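Long-range contact in acetyl xylan esterase (Paenibacillus sp. R4, PDB 6AGQ), which probably removes acetyl groups from xylan and other acetylated sugars, as a cold-active esterase of the alpha/beta-hydrolase clan: residues A[16-28]-A[248-261]. Numbering follows the deposited sequence.
Sequences PELTNETDFDLFW and RTLSYFDGMNMASR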
loop_
_atom_site.group_PDB
_atom_site.type_symbol
_atom_site.label_atom_id
_atom_site.label_comp_id
_atom_site.label_asym_id
_atom_site.label_seq_id
_atom_site.Cartn_x
_atom_site.Cartn_y
_atom_site.Cartn_z
ATOM N N PRO A 16 -26.147 -22.845 6.206
ATOM C CA PRO A 16 -25.522 -23.991 5.534
ATOM C C PRO A 16 -25.603 -25.269 6.371
ATOM O O PRO A 16 -25.900 -25.203 7.562
ATOM C CB PRO A 16 -24.051 -23.545 5.403
ATOM C CG PRO A 16 -23.858 -22.667 6.613
ATOM C CD PRO A 16 -25.154 -21.992 6.865
ATOM N N GLU A 17 -25.332 -26.414 5.761
ATOM C CA GLU A 17 -25.440 -27.728 6.422
ATOM C C GLU A 17 -24.396 -27.883 7.551
ATOM O O GLU A 17 -23.255 -27.404 7.452
ATOM C CB GLU A 17 -25.376 -28.872 5.346
ATOM C CG GLU A 17 -24.430 -30.062 5.601
ATOM C CD GLU A 17 -24.356 -31.105 4.447
ATOM O OE1 GLU A 17 -24.648 -30.800 3.266
ATOM O OE2 GLU A 17 -23.984 -32.269 4.715
ATOM N N LEU A 18 -24.781 -28.516 8.649
ATOM C CA LEU A 18 -23.796 -28.815 9.688
ATOM C C LEU A 18 -22.740 -29.842 9.181
ATOM O O LEU A 18 -23.014 -30.723 8.386
ATOM C CB LEU A 18 -24.450 -29.292 10.985
ATOM C CG LEU A 18 -25.383 -28.280 11.665
ATOM C CD1 LEU A 18 -26.182 -28.955 12.787
ATOM C CD2 LEU A 18 -24.602 -27.083 12.211
ATOM N N THR A 19 -21.516 -29.669 9.652
ATOM C CA THR A 19 -20.416 -30.504 9.289
ATOM C C THR A 19 -20.007 -31.404 10.437
ATOM O O THR A 19 -18.997 -32.099 10.304
ATOM C CB THR A 19 -19.240 -29.597 8.940
ATOM O OG1 THR A 19 -18.873 -28.813 10.101
ATOM C CG2 THR A 19 -19.655 -28.655 7.746
ATOM N N ASN A 20 -20.712 -31.349 11.581
ATOM C CA ASN A 20 -20.376 -32.282 12.663
ATOM C C ASN A 20 -20.442 -33.752 12.189
ATOM O O ASN A 20 -21.415 -34.165 11.568
ATOM C CB ASN A 20 -21.188 -32.089 13.943
ATOM C CG ASN A 20 -22.715 -31.959 13.730
ATOM O OD1 ASN A 20 -23.406 -31.416 14.612
ATOM N ND2 ASN A 20 -23.240 -32.438 12.603
ATOM N N GLU A 21 -19.375 -34.498 12.457
ATOM C CA GLU A 21 -19.343 -35.924 12.212
ATOM C C GLU A 21 -20.315 -36.575 13.184
ATOM O O GLU A 21 -20.799 -35.907 14.147
ATOM C CB GLU A 21 -17.953 -36.472 12.511
ATOM C CG GLU A 21 -16.832 -35.897 11.665
ATOM C CD GLU A 21 -16.811 -36.470 10.267
ATOM O OE1 GLU A 21 -16.346 -37.623 10.096
ATOM O OE2 GLU A 21 -17.233 -35.769 9.328
ATOM N N THR A 22 -20.579 -37.871 12.977
ATOM C CA THR A 22 -21.575 -38.585 13.801
ATOM C C THR A 22 -21.168 -38.673 15.247
ATOM O O THR A 22 -22.015 -38.629 16.134
ATOM C CB THR A 22 -21.773 -40.052 13.393
ATOM O OG1 THR A 22 -21.434 -40.221 12.026
ATOM C CG2 THR A 22 -23.212 -40.454 13.638
ATOM N N ASP A 23 -19.863 -38.803 15.454
ATOM C CA ASP A 23 -19.265 -38.940 16.775
ATOM C C ASP A 23 -18.812 -37.588 17.432
ATOM O O ASP A 23 -17.975 -37.595 18.353
ATOM C CB ASP A 23 -18.058 -39.897 16.638
ATOM C CG ASP A 23 -16.818 -39.189 16.069
ATOM O OD1 ASP A 23 -16.979 -38.163 15.396
ATOM O OD2 ASP A 23 -15.695 -39.623 16.291
ATOM N N PHE A 24 -19.350 -36.443 16.986
ATOM C CA PHE A 24 -19.070 -35.119 17.631
ATOM C C PHE A 24 -19.291 -35.159 19.137
ATOM O O PHE A 24 -18.367 -34.771 19.903
ATOM C CB PHE A 24 -19.922 -34.015 17.015
ATOM C CG PHE A 24 -19.588 -32.598 17.443
ATOM C CD1 PHE A 24 -20.211 -32.015 18.574
ATOM C CD2 PHE A 24 -18.762 -31.793 16.648
ATOM C CE1 PHE A 24 -19.959 -30.706 18.923
ATOM C CE2 PHE A 24 -18.536 -30.446 16.990
ATOM C CZ PHE A 24 -19.142 -29.904 18.121
ATOM N N ASP A 25 -20.476 -35.614 19.575
ATOM C CA ASP A 25 -20.752 -35.638 21.033
ATOM C C ASP A 25 -19.867 -36.638 21.783
ATOM O O ASP A 25 -19.303 -36.315 22.861
ATOM C CB ASP A 25 -22.231 -35.824 21.347
ATOM C CG ASP A 25 -23.086 -34.689 20.775
ATOM O OD1 ASP A 25 -22.659 -33.511 20.854
ATOM O OD2 ASP A 25 -24.179 -34.958 20.214
ATOM N N LEU A 26 -19.681 -37.815 21.198
ATOM C CA LEU A 26 -18.727 -38.784 21.767
ATOM C C LEU A 26 -17.264 -38.227 21.913
ATOM O O LEU A 26 -16.649 -38.386 22.960
ATOM C CB LEU A 26 -18.736 -40.084 20.978
ATOM C CG LEU A 26 -17.705 -41.140 21.407
ATOM C CD1 LEU A 26 -18.022 -41.580 22.826
ATOM C CD2 LEU A 26 -17.694 -42.325 20.435
ATOM N N PHE A 27 -16.720 -37.614 20.879
ATOM C CA PHE A 27 -15.358 -37.013 20.966
ATOM C C PHE A 27 -15.269 -36.051 22.161
ATOM O O PHE A 27 -14.301 -36.130 22.936
ATOM C CB PHE A 27 -15.015 -36.286 19.681
ATOM C CG PHE A 27 -13.761 -35.472 19.756
ATOM C CD1 PHE A 27 -12.525 -36.057 19.504
ATOM C CD2 PHE A 27 -13.814 -34.117 20.046
ATOM C CE1 PHE A 27 -11.361 -35.290 19.565
ATOM C CE2 PHE A 27 -12.669 -33.345 20.121
ATOM C CZ PHE A 27 -11.438 -33.928 19.870
ATOM N N TRP A 28 -16.282 -35.180 22.315
ATOM C CA TRP A 28 -16.305 -34.213 23.381
ATOM C C TRP A 28 -16.547 -34.787 24.778
ATOM O O TRP A 28 -15.893 -34.330 25.762
ATOM C CB TRP A 28 -17.203 -32.994 23.096
ATOM C CG TRP A 28 -16.578 -32.069 22.092
ATOM C CD1 TRP A 28 -17.020 -31.806 20.816
ATOM C CD2 TRP A 28 -15.395 -31.286 22.272
ATOM N NE1 TRP A 28 -16.171 -30.950 20.206
ATOM C CE2 TRP A 28 -15.163 -30.610 21.064
ATOM C CE3 TRP A 28 -14.491 -31.121 23.334
ATOM C CZ2 TRP A 28 -14.083 -29.744 20.880
ATOM C CZ3 TRP A 28 -13.397 -30.285 23.152
ATOM C CH2 TRP A 28 -13.187 -29.630 21.917
ATOM N N ARG A 248 -12.276 -32.146 8.309
ATOM C CA ARG A 248 -12.907 -33.009 9.322
ATOM C C ARG A 248 -12.290 -32.770 10.726
ATOM O O ARG A 248 -13.012 -32.724 11.686
ATOM C CB ARG A 248 -12.862 -34.485 8.922
ATOM C CG ARG A 248 -13.174 -35.437 10.074
ATOM C CD ARG A 248 -13.365 -36.854 9.586
ATOM N NE ARG A 248 -12.097 -37.410 9.101
ATOM C CZ ARG A 248 -11.769 -37.624 7.820
ATOM N NH1 ARG A 248 -10.572 -38.144 7.532
ATOM N NH2 ARG A 248 -12.606 -37.334 6.820
ATOM N N THR A 249 -10.973 -32.573 10.836
ATOM C CA THR A 249 -10.350 -32.129 12.126
ATOM C C THR A 249 -11.041 -30.877 12.639
ATOM O O THR A 249 -11.456 -30.843 13.787
ATOM C CB THR A 249 -8.839 -31.831 11.994
ATOM O OG1 THR A 249 -8.170 -33.025 11.667
ATOM C CG2 THR A 249 -8.193 -31.258 13.289
ATOM N N LEU A 250 -11.198 -29.883 11.775
ATOM C CA LEU A 250 -11.699 -28.567 12.181
ATOM C C LEU A 250 -13.198 -28.547 12.516
ATOM O O LEU A 250 -13.664 -27.683 13.331
ATOM C CB LEU A 250 -11.344 -27.525 11.108
ATOM C CG LEU A 250 -9.814 -27.256 10.900
ATOM C CD1 LEU A 250 -9.503 -26.409 9.654
ATOM C CD2 LEU A 250 -9.211 -26.573 12.096
ATOM N N SER A 251 -13.960 -29.505 11.936
ATOM C CA SER A 251 -15.405 -29.572 12.194
ATOM C C SER A 251 -15.788 -29.793 13.695
ATOM O O SER A 251 -16.777 -29.264 14.185
ATOM C CB SER A 251 -16.031 -30.682 11.288
ATOM O OG SER A 251 -15.574 -31.996 11.735
ATOM N N TYR A 252 -14.980 -30.557 14.413
ATOM C CA TYR A 252 -15.126 -30.747 15.875
ATOM C C TYR A 252 -15.026 -29.468 16.687
ATOM O O TYR A 252 -15.533 -29.427 17.808
ATOM C CB TYR A 252 -14.095 -31.751 16.399
ATOM C CG TYR A 252 -14.339 -33.155 15.886
ATOM C CD1 TYR A 252 -15.229 -34.019 16.543
ATOM C CD2 TYR A 252 -13.699 -33.619 14.741
ATOM C CE1 TYR A 252 -15.456 -35.306 16.063
ATOM C CE2 TYR A 252 -13.918 -34.904 14.266
ATOM C CZ TYR A 252 -14.789 -35.738 14.918
ATOM O OH TYR A 252 -15.024 -37.009 14.408
ATOM N N PHE A 253 -14.417 -28.434 16.109
ATOM C CA PHE A 253 -14.158 -27.177 16.796
ATOM C C PHE A 253 -14.923 -26.006 16.188
ATOM O O PHE A 253 -14.756 -24.833 16.611
ATOM C CB PHE A 253 -12.650 -26.913 16.789
ATOM C CG PHE A 253 -11.889 -28.049 17.220
ATOM C CD1 PHE A 253 -11.710 -28.290 18.574
ATOM C CD2 PHE A 253 -11.379 -28.949 16.298
ATOM C CE1 PHE A 253 -11.071 -29.436 18.998
ATOM C CE2 PHE A 253 -10.765 -30.099 16.710
ATOM C CZ PHE A 253 -10.563 -30.309 18.056
ATOM N N ASP A 254 -15.790 -26.296 15.219
ATOM C CA ASP A 254 -16.426 -25.251 14.431
ATOM C C ASP A 254 -17.595 -24.621 15.216
ATOM O O ASP A 254 -18.543 -25.300 15.601
ATOM C CB ASP A 254 -16.896 -25.782 13.085
ATOM C CG ASP A 254 -17.183 -24.669 12.069
ATOM O OD1 ASP A 254 -17.962 -23.724 12.376
ATOM O OD2 ASP A 254 -16.632 -24.754 10.947
ATOM N N GLY A 255 -17.525 -23.307 15.420
ATOM C CA GLY A 255 -18.583 -22.583 16.138
ATOM C C GLY A 255 -20.003 -22.770 15.598
ATOM O O GLY A 255 -20.955 -22.727 16.354
ATOM N N MET A 256 -20.144 -22.969 14.304
ATOM C CA MET A 256 -21.436 -23.323 13.712
ATOM C C MET A 256 -22.023 -24.649 14.275
ATOM O O MET A 256 -23.207 -24.747 14.612
ATOM C CB MET A 256 -21.224 -23.425 12.214
ATOM C CG MET A 256 -22.420 -23.857 11.382
ATOM S SD MET A 256 -21.908 -23.694 9.666
ATOM C CE MET A 256 -21.053 -25.238 9.336
ATOM N N ASN A 257 -21.186 -25.667 14.411
ATOM C CA ASN A 257 -21.599 -26.885 15.105
ATOM C C ASN A 257 -21.818 -26.706 16.613
ATOM O O ASN A 257 -22.710 -27.376 17.148
ATOM C CB ASN A 257 -20.586 -28.021 14.852
ATOM C CG ASN A 257 -20.485 -28.372 13.401
ATOM O OD1 ASN A 257 -21.486 -28.337 12.662
ATOM N ND2 ASN A 257 -19.282 -28.715 12.963
ATOM N N MET A 258 -20.968 -25.896 17.315
ATOM C CA MET A 258 -21.257 -25.536 18.716
ATOM C C MET A 258 -22.595 -24.806 18.901
ATOM O O MET A 258 -23.372 -25.123 19.835
ATOM C CB MET A 258 -20.171 -24.592 19.304
ATOM C CG MET A 258 -18.784 -25.170 19.314
ATOM S SD MET A 258 -18.805 -26.661 20.269
ATOM C CE MET A 258 -17.144 -27.223 19.858
ATOM N N ALA A 259 -22.850 -23.824 18.029
ATOM C CA ALA A 259 -24.134 -23.025 18.043
ATOM C C ALA A 259 -25.387 -23.881 18.072
ATOM O O ALA A 259 -26.365 -23.554 18.714
ATOM C CB ALA A 259 -24.227 -22.107 16.832
ATOM N N SER A 260 -25.308 -25.015 17.395
ATOM C CA SER A 260 -26.426 -25.972 17.308
ATOM C C SER A 260 -26.753 -26.632 18.682
ATOM O O SER A 260 -27.808 -27.204 18.855
ATOM C CB SER A 260 -26.028 -27.019 16.263
ATOM O OG SER A 260 -26.617 -28.235 16.544
ATOM N N ARG A 261 -25.813 -26.586 19.636
ATOM C CA ARG A 261 -26.032 -27.131 20.996
ATOM C C ARG A 261 -26.167 -26.087 22.114
ATOM O O ARG A 261 -26.281 -26.478 23.249
ATOM C CB ARG A 261 -24.912 -28.121 21.326
ATOM C CG ARG A 261 -24.941 -29.358 20.432
ATOM C CD ARG A 261 -23.594 -29.587 19.801
ATOM N NE ARG A 261 -23.527 -30.900 19.197
ATOM C CZ ARG A 261 -23.467 -31.172 17.894
ATOM N NH1 ARG A 261 -23.460 -30.212 16.979
ATOM N NH2 ARG A 261 -23.384 -32.452 17.497
HETATM O O HOH W 1 -17.098 -33.043 13.835
HETATM O O HOH W 2 -23.054 -34.855 15.374
#
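Phe24 and Tyr252 bring the two backbones to 6.1 Å between CA atoms, and Asn20 and Ser251 form the closest CA pair at 5.7 Å; the axes of helices 24-28 and 255-259 run nearly perpendicular, at 96°. Asn257, its CG anti to the carbonyl carbon (chi1 -61°), turns its amide to the loop: OD1 takes Thr19 N on a lone pair, while ND2 gives one hydrogen to Thr19 OG1 at 2.9 Å and the other to Ser251 O within its own segment. The Arg261 guanidinium sits over one face of the Phe24 ring, toward its rim; Trp28 CD1 lies off-centre on the opposite face. In the guanidinium plane, NH1 reaches Asn20 OD1 at 2.7 Å, and NE donates to the syn lone pair of Asp25 OD1, a hydrogen bond within a salt bridge. A leucine in place of Arg261 would probably leave the Asp25 carboxylate without its countercharge and Asn20 OD1 without its NH1 donor. Deeper in, Trp28 NE1 donates in its ring plane to Tyr252 O (2.9 Å). Tyr252 OH donates a hydrogen bond to Asp23 OD1, modelled at a doubtfully short 2.5 Å. These bonds hold the N-terminal loop and the start of helix 24-36 against helix 255-259 and its flanking turns, just ahead of sheet strand 265-271 in this alpha/beta-hydrolase fold.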